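Local coordinates for protein protocadherin gamma-B3 (Homo sapiens, PDB 5K8R) that probably acts as a calcium-dependent cell-adhesion protein of neurons, its first four extracellular cadherin repeats pairing antiparallel with those of a second copy, at residues F212-D215 / M216-V219; K263-S266 / K267-E270; L319-E322 / S323-I326; Q366-K369 / N370-R373. All coordinates share one frame; numbering follows the deposited sequence.

Overall arrangement
Two kinds of connection recur here, each seen twice. Contacts 1 and 2 lie in the third cadherin repeat, contacts 3 and 4 in the fourth, and they follow one another in series along the chain. Contacts 1 and 3 are the places where the first strand of a repeat leaves one sheet of the sandwich for the other; contacts 2 and 4 are hairpin turns at the edge of the sheet it has left. Within a repeat the centres are about 14 Å (contacts 1 and 2) and 17 Å (contacts 3 and 4) apart; between repeats, the centres of contacts 1 and 3 stand about 58 Å apart. Contacts 3 and 4 also meet the second subunit.

Contact 1: residues F212-D215 / M216-V219; sequences FTQD and MYRV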
ATOM      1  N   PHE A 212      10.753   3.653 -18.720  1.00 34.65           N
ATOM      2  CA  PHE A 212      11.075   2.843 -19.885  1.00 32.88           C
ATOM      3  C   PHE A 212      12.543   3.005 -20.254  1.00 41.47           C
ATOM      4  O   PHE A 212      13.112   4.095 -20.149  1.00 43.69           O
ATOM      5  CB  PHE A 212      10.196   3.233 -21.073  1.00 42.34           C
ATOM      6  CG  PHE A 212       8.848   2.575 -21.073  1.00 42.94           C
ATOM      7  CD1 PHE A 212       8.718   1.237 -21.408  1.00 40.04           C
ATOM      8  CD2 PHE A 212       7.709   3.295 -20.754  1.00 40.51           C
ATOM      9  CE1 PHE A 212       7.478   0.627 -21.414  1.00 41.25           C
ATOM     10  CE2 PHE A 212       6.467   2.691 -20.759  1.00 38.25           C
ATOM     11  CZ  PHE A 212       6.352   1.355 -21.092  1.00 33.83           C
ATOM     12  N   THR A 213      13.156   1.903 -20.695  1.00 42.37           N
ATOM     13  CA  THR A 213      14.552   1.955 -21.115  1.00 41.03           C
ATOM     14  C   THR A 213      14.725   2.773 -22.389  1.00 46.34           C
ATOM     15  O   THR A 213      15.808   3.315 -22.634  1.00 53.46           O
ATOM     16  CB  THR A 213      15.095   0.541 -21.318  1.00 40.72           C
ATOM     17  OG1 THR A 213      14.401  -0.088 -22.403  1.00 43.08           O
ATOM     18  CG2 THR A 213      14.900  -0.285 -20.058  1.00 35.65           C
ATOM     19  N   GLN A 214      13.679   2.867 -23.210  1.00 41.47           N
ATOM     20  CA  GLN A 214      13.705   3.660 -24.428  1.00 39.77           C
ATOM     21  C   GLN A 214      12.368   4.362 -24.594  1.00 39.12           C
ATOM     22  O   GLN A 214      11.317   3.790 -24.287  1.00 42.99           O
ATOM     23  CB  GLN A 214      13.985   2.796 -25.667  1.00 48.09           C
ATOM     24  CG  GLN A 214      15.295   2.028 -25.631  1.00 52.96           C
ATOM     25  CD  GLN A 214      15.487   1.158 -26.857  1.00 50.60           C
ATOM     26  OE1 GLN A 214      14.762   1.287 -27.843  1.00 51.64           O
ATOM     27  NE2 GLN A 214      16.466   0.262 -26.800  1.00 53.34           N
ATOM     28  N   ASP A 215      12.410   5.603 -25.077  1.00 48.52           N
ATOM     29  CA  ASP A 215      11.193   6.322 -25.429  1.00 49.06           C
ATOM     30  C   ASP A 215      10.651   5.919 -26.792  1.00 52.85           C
ATOM     31  O   ASP A 215       9.593   6.413 -27.193  1.00 59.07           O
ATOM     32  CB  ASP A 215      11.441   7.833 -25.396  1.00 52.24           C
ATOM     33  CG  ASP A 215      11.690   8.351 -23.994  1.00 77.59           C
ATOM     34  OD1 ASP A 215      11.106   7.793 -23.041  1.00 86.11           O
ATOM     35  OD2 ASP A 215      12.467   9.318 -23.846  1.00 88.93           O
ATOM     36  N   MET A 216      11.347   5.036 -27.506  1.00 52.99           N
ATOM     37  CA  MET A 216      10.917   4.582 -28.822  1.00 34.85           C
ATOM     38  C   MET A 216      11.593   3.253 -29.119  1.00 37.86           C
ATOM     39  O   MET A 216      12.822   3.155 -29.056  1.00 41.09           O
ATOM     40  CB  MET A 216      11.263   5.614 -29.903  1.00 41.14           C
ATOM     41  CG  MET A 216      11.205   5.072 -31.324  1.00 56.50           C
ATOM     42  SD  MET A 216       9.543   4.606 -31.845  1.00 57.91           S
ATOM     43  CE  MET A 216       8.746   6.208 -31.911  1.00 51.10           C
ATOM     44  N   TYR A 217      10.792   2.238 -29.432  1.00 37.30           N
ATOM     45  CA  TYR A 217      11.288   0.914 -29.801  1.00 36.72           C
ATOM     46  C   TYR A 217      10.968   0.697 -31.276  1.00 48.86           C
ATOM     47  O   TYR A 217       9.836   0.355 -31.631  1.00 55.70           O
ATOM     48  CB  TYR A 217      10.662  -0.171 -28.931  1.00 33.61           C
ATOM     49  CG  TYR A 217      10.954  -0.031 -27.454  1.00 40.55           C
ATOM     50  CD1 TYR A 217      12.109  -0.566 -26.899  1.00 35.25           C
ATOM     51  CD2 TYR A 217      10.068   0.629 -26.612  1.00 47.87           C
ATOM     52  CE1 TYR A 217      12.378  -0.443 -25.548  1.00 38.41           C
ATOM     53  CE2 TYR A 217      10.327   0.758 -25.259  1.00 36.73           C
ATOM     54  CZ  TYR A 217      11.483   0.219 -24.733  1.00 44.36           C
ATOM     55  OH  TYR A 217      11.744   0.344 -23.387  1.00 44.71           O
ATOM     56  N   ARG A 218      11.965   0.897 -32.133  1.00 52.45           N
ATOM     57  CA  ARG A 218      11.795   0.753 -33.572  1.00 43.52           C
ATOM     58  C   ARG A 218      12.414  -0.556 -34.045  1.00 35.85           C
ATOM     59  O   ARG A 218      13.473  -0.965 -33.564  1.00 37.90           O
ATOM     60  CB  ARG A 218      12.423   1.932 -34.319  1.00 40.45           C
ATOM     61  CG  ARG A 218      12.066   1.985 -35.796  1.00 49.92           C
ATOM     62  CD  ARG A 218      12.556   3.271 -36.444  1.00 60.22           C
ATOM     63  NE  ARG A 218      12.135   3.372 -37.839  1.00 64.83           N
ATOM     64  CZ  ARG A 218      12.409   4.404 -38.631  1.00 63.24           C
ATOM     65  NH1 ARG A 218      13.107   5.431 -38.167  1.00 66.36           N
ATOM     66  NH2 ARG A 218      11.986   4.410 -39.887  1.00 60.21           N
ATOM     67  N   VAL A 219      11.742  -1.208 -34.994  1.00 40.73           N
ATOM     68  CA  VAL A 219      12.192  -2.492 -35.515  1.00 48.82           C
ATOM     69  C   VAL A 219      11.601  -2.664 -36.906  1.00 44.29           C
ATOM     70  O   VAL A 219      10.541  -2.116 -37.217  1.00 40.74           O
ATOM     71  CB  VAL A 219      11.785  -3.650 -34.567  1.00 55.09           C
ATOM     72  CG1 VAL A 219      10.279  -3.828 -34.567  1.00 46.79           C
ATOM     73  CG2 VAL A 219      12.493  -4.946 -34.949  1.00 68.71           C
TER
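Over one face of the Y217 ring lies the CB of Q214, a CH-pi contact with the carbon 3.9 Å from the ring centroid and shifted toward the rim. At the edge of the same ring, near its plane, come T213 OG1 and F212 CD1. The F212 ring is likewise met at its edge, where CD1 is 3.7 Å from Y217 OH, and the two aromatic side chains cross at about a right angle, with F212 CD1 4.2 Å from Y217 CE2. The hydroxyl of Y217 reaches back over the turn to form a hydrogen bond with T213 OG1 at 2.9 Å, either group being a possible donor. T213 can offer this oxygen because its chi1 of 65° sets OG1 between the backbone N and the carbonyl carbon. The turn is the switch in the split first strand of a cadherin repeat: strand 211-212 pairs with strand 230-237 in one sheet, whereas strand 216-222 runs parallel to strand 298-308 in the other. Y217 bridges the switch from within, its ring packing on V234 and C301 and its hydroxyl also making a weak hydrogen bond to M235 O. F212 extends into the core between the sheets, against V289 and A291.

Contact 2: residues K263-S266 / K267-E270; sequences KLDS and KTGE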
ATOM      1  N   LYS A 263      -0.047  -8.126 -30.101  1.00 42.04           N
ATOM      2  CA  LYS A 263      -0.375  -8.444 -28.719  1.00 39.92           C
ATOM      3  C   LYS A 263       0.800  -8.066 -27.833  1.00 41.63           C
ATOM      4  O   LYS A 263       1.948  -8.392 -28.150  1.00 45.40           O
ATOM      5  CB  LYS A 263      -0.704  -9.934 -28.555  1.00 55.69           C
ATOM      6  CG  LYS A 263      -0.822 -10.393 -27.110  1.00 67.58           C
ATOM      7  CD  LYS A 263      -1.039 -11.896 -27.023  1.00 70.90           C
ATOM      8  CE  LYS A 263      -1.046 -12.372 -25.579  1.00 72.30           C
ATOM      9  NZ  LYS A 263      -2.119 -11.716 -24.782  1.00 79.06           N
ATOM     10  N   LEU A 264       0.513  -7.382 -26.727  1.00 44.51           N
ATOM     11  CA  LEU A 264       1.525  -6.966 -25.763  1.00 43.29           C
ATOM     12  C   LEU A 264       1.260  -7.673 -24.442  1.00 44.86           C
ATOM     13  O   LEU A 264       0.204  -7.477 -23.832  1.00 44.62           O
ATOM     14  CB  LEU A 264       1.516  -5.449 -25.572  1.00 34.64           C
ATOM     15  CG  LEU A 264       2.564  -4.881 -24.612  1.00 40.66           C
ATOM     16  CD1 LEU A 264       3.968  -5.150 -25.129  1.00 33.79           C
ATOM     17  CD2 LEU A 264       2.345  -3.391 -24.392  1.00 35.58           C
ATOM     18  N   ASP A 265       2.216  -8.492 -24.008  1.00 45.36           N
ATOM     19  CA  ASP A 265       2.073  -9.217 -22.753  1.00 38.83           C
ATOM     20  C   ASP A 265       2.070  -8.240 -21.584  1.00 48.12           C
ATOM     21  O   ASP A 265       2.924  -7.352 -21.499  1.00 42.12           O
ATOM     22  CB  ASP A 265       3.205 -10.233 -22.601  1.00 47.93           C
ATOM     23  CG  ASP A 265       2.929 -11.266 -21.520  1.00 58.09           C
ATOM     24  OD1 ASP A 265       2.558 -10.880 -20.392  1.00 66.08           O
ATOM     25  OD2 ASP A 265       3.083 -12.472 -21.805  1.00 57.32           O
ATOM     26  N   SER A 266       1.102  -8.405 -20.680  1.00 53.74           N
ATOM     27  CA  SER A 266       0.984  -7.490 -19.549  1.00 43.28           C
ATOM     28  C   SER A 266       2.168  -7.621 -18.600  1.00 46.04           C
ATOM     29  O   SER A 266       2.619  -6.626 -18.021  1.00 53.65           O
ATOM     30  CB  SER A 266      -0.329  -7.743 -18.808  1.00 43.26           C
ATOM     31  OG  SER A 266      -1.442  -7.559 -19.665  1.00 64.77           O
ATOM     32  N   LYS A 267       2.690  -8.836 -18.432  1.00 47.48           N
ATOM     33  CA  LYS A 267       3.777  -9.083 -17.475  1.00 47.85           C
ATOM     34  C   LYS A 267       5.140  -8.897 -18.135  1.00 46.75           C
ATOM     35  O   LYS A 267       5.891  -7.984 -17.784  1.00 48.53           O
ATOM     36  CB  LYS A 267       3.634 -10.481 -16.869  1.00 58.34           C
ATOM     37  CG  LYS A 267       2.349 -10.694 -16.082  1.00 75.40           C
ATOM     38  CD  LYS A 267       2.310 -12.078 -15.450  1.00 88.97           C
ATOM     39  CE  LYS A 267       1.042 -12.280 -14.636  1.00 94.62           C
ATOM     40  NZ  LYS A 267       1.006 -13.616 -13.978  1.00 99.84           N
ATOM     41  N   THR A 268       5.469  -9.763 -19.098  1.00 55.09           N
ATOM     42  CA  THR A 268       6.793  -9.736 -19.706  1.00 59.81           C
ATOM     43  C   THR A 268       7.010  -8.523 -20.604  1.00 55.73           C
ATOM     44  O   THR A 268       8.163  -8.181 -20.891  1.00 57.71           O
ATOM     45  CB  THR A 268       7.031 -11.017 -20.510  1.00 58.46           C
ATOM     46  OG1 THR A 268       6.154 -11.040 -21.643  1.00 59.71           O
ATOM     47  CG2 THR A 268       6.768 -12.244 -19.645  1.00 46.43           C
ATOM     48  N   GLY A 269       5.942  -7.866 -21.054  1.00 52.70           N
ATOM     49  CA  GLY A 269       6.096  -6.735 -21.947  1.00 45.75           C
ATOM     50  C   GLY A 269       6.577  -7.100 -23.328  1.00 58.71           C
ATOM     51  O   GLY A 269       6.962  -6.213 -24.097  1.00 54.81           O
ATOM     52  N   GLU A 270       6.570  -8.385 -23.663  1.00 54.11           N
ATOM     53  CA  GLU A 270       7.030  -8.841 -24.964  1.00 41.53           C
ATOM     54  C   GLU A 270       5.935  -8.638 -26.002  1.00 37.55           C
ATOM     55  O   GLU A 270       4.807  -9.112 -25.828  1.00 40.73           O
ATOM     56  CB  GLU A 270       7.431 -10.314 -24.899  1.00 55.58           C
ATOM     57  CG  GLU A 270       7.828 -10.895 -26.242  1.00 70.40           C
ATOM     58  CD  GLU A 270       8.151 -12.372 -26.170  1.00 83.40           C
ATOM     59  OE1 GLU A 270       8.338 -12.891 -25.050  1.00 90.13           O
ATOM     60  OE2 GLU A 270       8.213 -13.017 -27.237  1.00 84.06           O
TER
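With CG opposite the backbone N (chi1 -165°), the D265 carboxylate is carried over the amides of the turn that follows, while T268, at chi1 67°, turns its OG1 back toward the same aspartate. D265 OD1 then accepts from K267 N at 2.8 Å; the donor comes on the anti side of the carboxylate, slightly out of its plane. A second, weak bond runs from T268 N to the same oxygen at 3.4 Å. T268 OG1 rests 3.2 Å from D265 CB and takes a weak bond from E270 N, so the two side chains brace opposite ends of the turn. The backbone closes it: D265 N donates to E270 O at 3.2 Å and almost straight, 173°, and G269 N gives a weak bond to D265 O. G269 has a positive phi, which lets the chain fold back. L264 places CD1 3.3 Å from G269 O, and its side chain also packs on Y249 and F251. An alanine in place of D265 would probably leave the amides of K267 and T268 without their side-chain acceptor and the turn freer to flex. E270 directs its carboxylate to S230. Aspartate followed by two residues and then Thr-Gly is the familiar signature of the hairpin between the fourth and fifth strands of a cadherin repeat, here strands 262-264 and 270-273, and the bond from K267 N to the aspartate's OD1 closes an Asx turn at its start.

Contact 3: residues L319-E322 / S323-I326; sequences LASE and SQHI
The carbonyl oxygen of E322 is held by two donors: H325 N, at 3.0 Å in a weak, bent bond, and a water that donates to it from 3.1 Å. The same water lies in the plane of the H325 imidazole, at its edge, and is hydrogen-bonded to H325 ND1, also at 3.1 Å. A solvent molecule thus joins the backbone of E322 to the ring, while H325 CB itself stands close to the carbonyl, 3.3 Å from E322 O. From one side S323 O sits over a face of the imidazole, offset toward the rim. Just before this, E322 is the centre of an inverse gamma turn, in which S323 N makes a weak bond to S321 O at 3.0 Å. S321 adds its side chain: a chi1 of 57° lifts OG over the turn, where it receives a weak bond from Q324 N at 3.1 Å and touches Q324 CG at 3.4 Å. Both S323 and Q324 take positive phi, so the chain leaves strand 316-321, which pairs with strand 335-342, and enters strand 325-327, which lies beside strand 403-413 in the other sheet. This is the strand switch of the fourth cadherin repeat. The E322 side chain is extended away from the turn, and its OE2 accepts a hydrogen bond from K82 N of the second subunit; A320 packs on V79 there. Several weak backbone-directed bonds, rather than one strong one, therefore hold the turn, and the glutamate's acid is left to serve the dimer interface.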
ATOM      1  N   LEU A 319      -5.980  -8.120 -70.999  1.00 50.37           N
ATOM      2  CA  LEU A 319      -5.959  -8.120 -72.453  1.00 45.18           C
ATOM      3  C   LEU A 319      -7.228  -7.498 -73.017  1.00 40.13           C
ATOM      4  O   LEU A 319      -8.302  -7.573 -72.411  1.00 41.19           O
ATOM      5  CB  LEU A 319      -5.791  -9.543 -72.999  1.00 48.93           C
ATOM      6  CG  LEU A 319      -4.513 -10.265 -72.572  1.00 37.68           C
ATOM      7  CD1 LEU A 319      -4.460 -11.666 -73.160  1.00 40.92           C
ATOM      8  CD2 LEU A 319      -3.286  -9.462 -72.978  1.00 32.02           C
ATOM      9  N   ALA A 320      -7.089  -6.880 -74.188  1.00 47.96           N
ATOM     10  CA  ALA A 320      -8.220  -6.353 -74.936  1.00 45.29           C
ATOM     11  C   ALA A 320      -7.992  -6.618 -76.417  1.00 44.18           C
ATOM     12  O   ALA A 320      -6.863  -6.847 -76.857  1.00 51.69           O
ATOM     13  CB  ALA A 320      -8.423  -4.853 -74.682  1.00 32.39           C
ATOM     14  N   SER A 321      -9.077  -6.594 -77.185  1.00 45.35           N
ATOM     15  CA  SER A 321      -9.004  -6.842 -78.622  1.00 45.51           C
ATOM     16  C   SER A 321     -10.336  -6.462 -79.250  1.00 41.87           C
ATOM     17  O   SER A 321     -11.317  -6.179 -78.557  1.00 51.16           O
ATOM     18  CB  SER A 321      -8.659  -8.304 -78.926  1.00 43.48           C
ATOM     19  OG  SER A 321      -9.601  -9.184 -78.341  1.00 50.51           O
ATOM     20  N   GLU A 322     -10.357  -6.458 -80.584  1.00 42.40           N
ATOM     21  CA  GLU A 322     -11.580  -6.194 -81.345  1.00 56.98           C
ATOM     22  C   GLU A 322     -12.360  -7.499 -81.508  1.00 55.12           C
ATOM     23  O   GLU A 322     -12.408  -8.110 -82.578  1.00 63.64           O
ATOM     24  CB  GLU A 322     -11.251  -5.572 -82.695  1.00 64.54           C
ATOM     25  CG  GLU A 322     -10.501  -4.257 -82.622  1.00 66.92           C
ATOM     26  CD  GLU A 322     -10.443  -3.549 -83.962  1.00 76.07           C
ATOM     27  OE1 GLU A 322     -11.034  -4.067 -84.935  1.00 75.11           O
ATOM     28  OE2 GLU A 322      -9.807  -2.478 -84.043  1.00 72.02           O
ATOM     29  N   SER A 323     -12.977  -7.921 -80.403  1.00 48.14           N
ATOM     30  CA  SER A 323     -13.726  -9.176 -80.341  1.00 55.34           C
ATOM     31  C   SER A 323     -12.857 -10.369 -80.730  1.00 62.49           C
ATOM     32  O   SER A 323     -13.357 -11.368 -81.255  1.00 58.84           O
ATOM     33  CB  SER A 323     -14.983  -9.120 -81.218  1.00 53.00           C
ATOM     34  OG  SER A 323     -15.787  -7.999 -80.890  1.00 51.70           O
ATOM     35  N   GLN A 324     -11.550 -10.263 -80.476  1.00 56.16           N
ATOM     36  CA  GLN A 324     -10.582 -11.311 -80.805  1.00 40.89           C
ATOM     37  C   GLN A 324     -10.593 -11.628 -82.299  1.00 43.11           C
ATOM     38  O   GLN A 324     -10.464 -12.784 -82.709  1.00 41.75           O
ATOM     39  CB  GLN A 324     -10.833 -12.575 -79.978  1.00 48.26           C
ATOM     40  CG  GLN A 324     -10.844 -12.341 -78.476  1.00 50.54           C
ATOM     41  CD  GLN A 324     -11.103 -13.612 -77.691  1.00 64.03           C
ATOM     42  OE1 GLN A 324     -11.260 -14.688 -78.266  1.00 77.56           O
ATOM     43  NE2 GLN A 324     -11.149 -13.493 -76.369  1.00 69.93           N
ATOM     44  N   HIS A 325     -10.743 -10.592 -83.121  1.00 46.14           N
ATOM     45  CA  HIS A 325     -10.846 -10.737 -84.567  1.00 51.62           C
ATOM     46  C   HIS A 325      -9.720  -9.978 -85.254  1.00 40.20           C
ATOM     47  O   HIS A 325      -9.330  -8.892 -84.815  1.00 40.01           O
ATOM     48  CB  HIS A 325     -12.197 -10.227 -85.080  1.00 61.33           C
ATOM     49  CG  HIS A 325     -13.366 -11.039 -84.619  1.00 77.17           C
ATOM     50  ND1 HIS A 325     -14.656 -10.550 -84.615  1.00 81.25           N
ATOM     51  CD2 HIS A 325     -13.444 -12.309 -84.153  1.00 82.19           C
ATOM     52  CE1 HIS A 325     -15.476 -11.482 -84.162  1.00 86.97           C
ATOM     53  NE2 HIS A 325     -14.766 -12.559 -83.875  1.00 85.83           N
ATOM     54  N   ILE A 326      -9.199 -10.561 -86.332  1.00 37.75           N
ATOM     55  CA  ILE A 326      -8.189  -9.926 -87.172  1.00 43.03           C
ATOM     56  C   ILE A 326      -8.557 -10.181 -88.627  1.00 52.07           C
ATOM     57  O   ILE A 326      -8.833 -11.322 -89.009  1.00 54.52           O
ATOM     58  CB  ILE A 326      -6.769 -10.457 -86.891  1.00 39.23           C
ATOM     59  CG1 ILE A 326      -6.439 -10.402 -85.400  1.00 34.01           C
ATOM     60  CG2 ILE A 326      -5.741  -9.661 -87.682  1.00 31.84           C
ATOM     61  CD1 ILE A 326      -5.156 -11.114 -85.052  1.00 38.80           C
TER
HETATM   62  O   HOH W   1     -14.085  -7.585 -85.172  1.00 47.01           O

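Contact 4: residues Q366-K369 / N370-R373; sequences QDTK and NTYR
The hairpin between the fourth and fifth strands of the fourth cadherin repeat turns at this point, strand 362-366 passing into strand 371-376. Its last rung is Q366 opposite Y372, an antiparallel non-hydrogen-bonded pair whose side chains run side by side in the same direction, with Q366 CB 3.6 Å from Y372 CD1. The Q366 amide is tilted 32° from the ring and fixed by its own turn, NE2 donating to T368 O at 2.7 Å. Beyond the rung T371 O is gripped twice, by D367 N at 2.9 Å and T368 N at 3.2 Å, both arriving from the same face of its carbonyl plane. T368 OG1 and T371 OG1 are modelled at a doubtful, very short separation. D367 and R373 form a salt bridge, their planes 27° apart: R373 NE meets D367 OD2 at 2.8 Å, a bent and weak hydrogen bond within the salt bridge, and R373 NH2 reaches the syn lone pair of D367 OD1 at 3.2 Å. A bend at chi3 (-66°) turns NE and NH2 toward the two carboxylate oxygens. Putting an alanine at R373 would probably leave the D367 carboxylate without its ion-pair mate and free to turn. T371 packs on F86 of the second subunit. Paired backbone bonds thus define the turn, while a charge pair ties its beginning to the strand that follows.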
ATOM      1  N   GLN A 366       5.970  -1.783 -76.823  1.00 37.36           N
ATOM      2  CA  GLN A 366       5.729  -1.103 -75.568  1.00 33.65           C
ATOM      3  C   GLN A 366       5.344   0.363 -75.709  1.00 50.68           C
ATOM      4  O   GLN A 366       6.017   1.106 -76.374  1.00 52.98           O
ATOM      5  CB  GLN A 366       6.948  -1.255 -74.686  1.00 35.52           C
ATOM      6  CG  GLN A 366       6.983  -0.352 -73.484  1.00 39.50           C
ATOM      7  CD  GLN A 366       7.797  -0.875 -72.341  1.00 48.17           C
ATOM      8  OE1 GLN A 366       8.889  -1.373 -72.512  1.00 57.42           O
ATOM      9  NE2 GLN A 366       7.272  -0.739 -71.167  1.00 49.41           N
ATOM     10  N   ASP A 367       4.255   0.756 -75.065  1.00 43.73           N
ATOM     11  CA  ASP A 367       3.756   2.120 -75.110  1.00 45.44           C
ATOM     12  C   ASP A 367       4.102   2.932 -73.860  1.00 52.20           C
ATOM     13  O   ASP A 367       4.625   4.014 -73.965  1.00 61.11           O
ATOM     14  CB  ASP A 367       2.265   2.130 -75.359  1.00 36.43           C
ATOM     15  CG  ASP A 367       1.918   1.727 -76.747  1.00 50.22           C
ATOM     16  OD1 ASP A 367       2.566   2.194 -77.674  1.00 57.00           O
ATOM     17  OD2 ASP A 367       0.983   0.954 -76.923  1.00 54.35           O
ATOM     18  N   THR A 368       3.813   2.394 -72.690  1.00 45.58           N
ATOM     19  CA  THR A 368       4.153   3.022 -71.440  1.00 44.63           C
ATOM     20  C   THR A 368       4.806   1.962 -70.574  1.00 59.51           C
ATOM     21  O   THR A 368       5.107   0.891 -71.039  1.00 61.78           O
ATOM     22  CB  THR A 368       2.963   3.643 -70.729  1.00 36.41           C
ATOM     23  OG1 THR A 368       2.105   2.632 -70.253  1.00 52.71           O
ATOM     24  CG2 THR A 368       2.209   4.485 -71.648  1.00 38.84           C
ATOM     25  N   LYS A 369       5.034   2.247 -69.312  1.00 54.03           N
ATOM     26  CA  LYS A 369       5.696   1.269 -68.456  1.00 53.00           C
ATOM     27  C   LYS A 369       4.878  -0.009 -68.323  1.00 56.15           C
ATOM     28  O   LYS A 369       5.447  -1.103 -68.218  1.00 59.06           O
ATOM     29  CB  LYS A 369       5.968   1.876 -67.077  1.00 47.48           C
ATOM     30  CG  LYS A 369       6.528   0.889 -66.060  1.00 59.93           C
ATOM     31  CD  LYS A 369       6.689   1.521 -64.686  1.00 63.92           C
ATOM     32  CE  LYS A 369       7.896   2.441 -64.632  1.00 78.06           C
ATOM     33  NZ  LYS A 369       9.169   1.693 -64.822  1.00 81.07           N
ATOM     34  N   ASN A 370       3.545   0.098 -68.346  1.00 51.14           N
ATOM     35  CA  ASN A 370       2.682  -1.046 -68.083  1.00 52.56           C
ATOM     36  C   ASN A 370       1.658  -1.282 -69.191  1.00 51.62           C
ATOM     37  O   ASN A 370       0.693  -2.024 -68.980  1.00 62.36           O
ATOM     38  CB  ASN A 370       1.967  -0.879 -66.741  1.00 57.09           C
ATOM     39  CG  ASN A 370       2.922  -0.903 -65.565  1.00 65.17           C
ATOM     40  OD1 ASN A 370       3.932  -1.606 -65.587  1.00 60.63           O
ATOM     41  ND2 ASN A 370       2.608  -0.132 -64.531  1.00 66.61           N
ATOM     42  N   THR A 371       1.840  -0.677 -70.363  1.00 40.34           N
ATOM     43  CA  THR A 371       0.921  -0.868 -71.479  1.00 46.38           C
ATOM     44  C   THR A 371       1.700  -1.265 -72.723  1.00 48.27           C
ATOM     45  O   THR A 371       2.708  -0.634 -73.061  1.00 47.54           O
ATOM     46  CB  THR A 371       0.097   0.395 -71.758  1.00 38.82           C
ATOM     47  OG1 THR A 371       0.975   1.487 -72.057  1.00 58.39           O
ATOM     48  CG2 THR A 371      -0.764   0.751 -70.554  1.00 32.28           C
ATOM     49  N   TYR A 372       1.226  -2.309 -73.400  1.00 47.03           N
ATOM     50  CA  TYR A 372       1.847  -2.822 -74.611  1.00 46.76           C
ATOM     51  C   TYR A 372       0.778  -3.012 -75.677  1.00 44.53           C
ATOM     52  O   TYR A 372      -0.422  -3.010 -75.390  1.00 45.08           O
ATOM     53  CB  TYR A 372       2.574  -4.154 -74.354  1.00 47.32           C
ATOM     54  CG  TYR A 372       3.555  -4.121 -73.200  1.00 42.13           C
ATOM     55  CD1 TYR A 372       4.916  -3.959 -73.425  1.00 34.42           C
ATOM     56  CD2 TYR A 372       3.120  -4.260 -71.887  1.00 39.41           C
ATOM     57  CE1 TYR A 372       5.816  -3.932 -72.374  1.00 38.05           C
ATOM     58  CE2 TYR A 372       4.011  -4.229 -70.832  1.00 43.49           C
ATOM     59  CZ  TYR A 372       5.357  -4.066 -71.080  1.00 46.87           C
ATOM     60  OH  TYR A 372       6.248  -4.040 -70.030  1.00 53.68           O
ATOM     61  N   ARG A 373       1.226  -3.181 -76.919  1.00 38.09           N
ATOM     62  CA  ARG A 373       0.335  -3.426 -78.047  1.00 39.14           C
ATOM     63  C   ARG A 373       0.846  -4.625 -78.830  1.00 43.95           C
ATOM     64  O   ARG A 373       1.999  -4.633 -79.275  1.00 46.12           O
ATOM     65  CB  ARG A 373       0.232  -2.199 -78.960  1.00 46.93           C
ATOM     66  CG  ARG A 373      -0.750  -1.144 -78.480  1.00 66.94           C
ATOM     67  CD  ARG A 373      -0.925  -0.021 -79.497  1.00 59.57           C
ATOM     68  NE  ARG A 373       0.292   0.767 -79.672  1.00 66.51           N
ATOM     69  CZ  ARG A 373       1.130   0.636 -80.696  1.00 71.83           C
ATOM     70  NH1 ARG A 373       0.885  -0.255 -81.646  1.00 76.90           N
ATOM     71  NH2 ARG A 373       2.213   1.397 -80.772  1.00 68.72           N
TER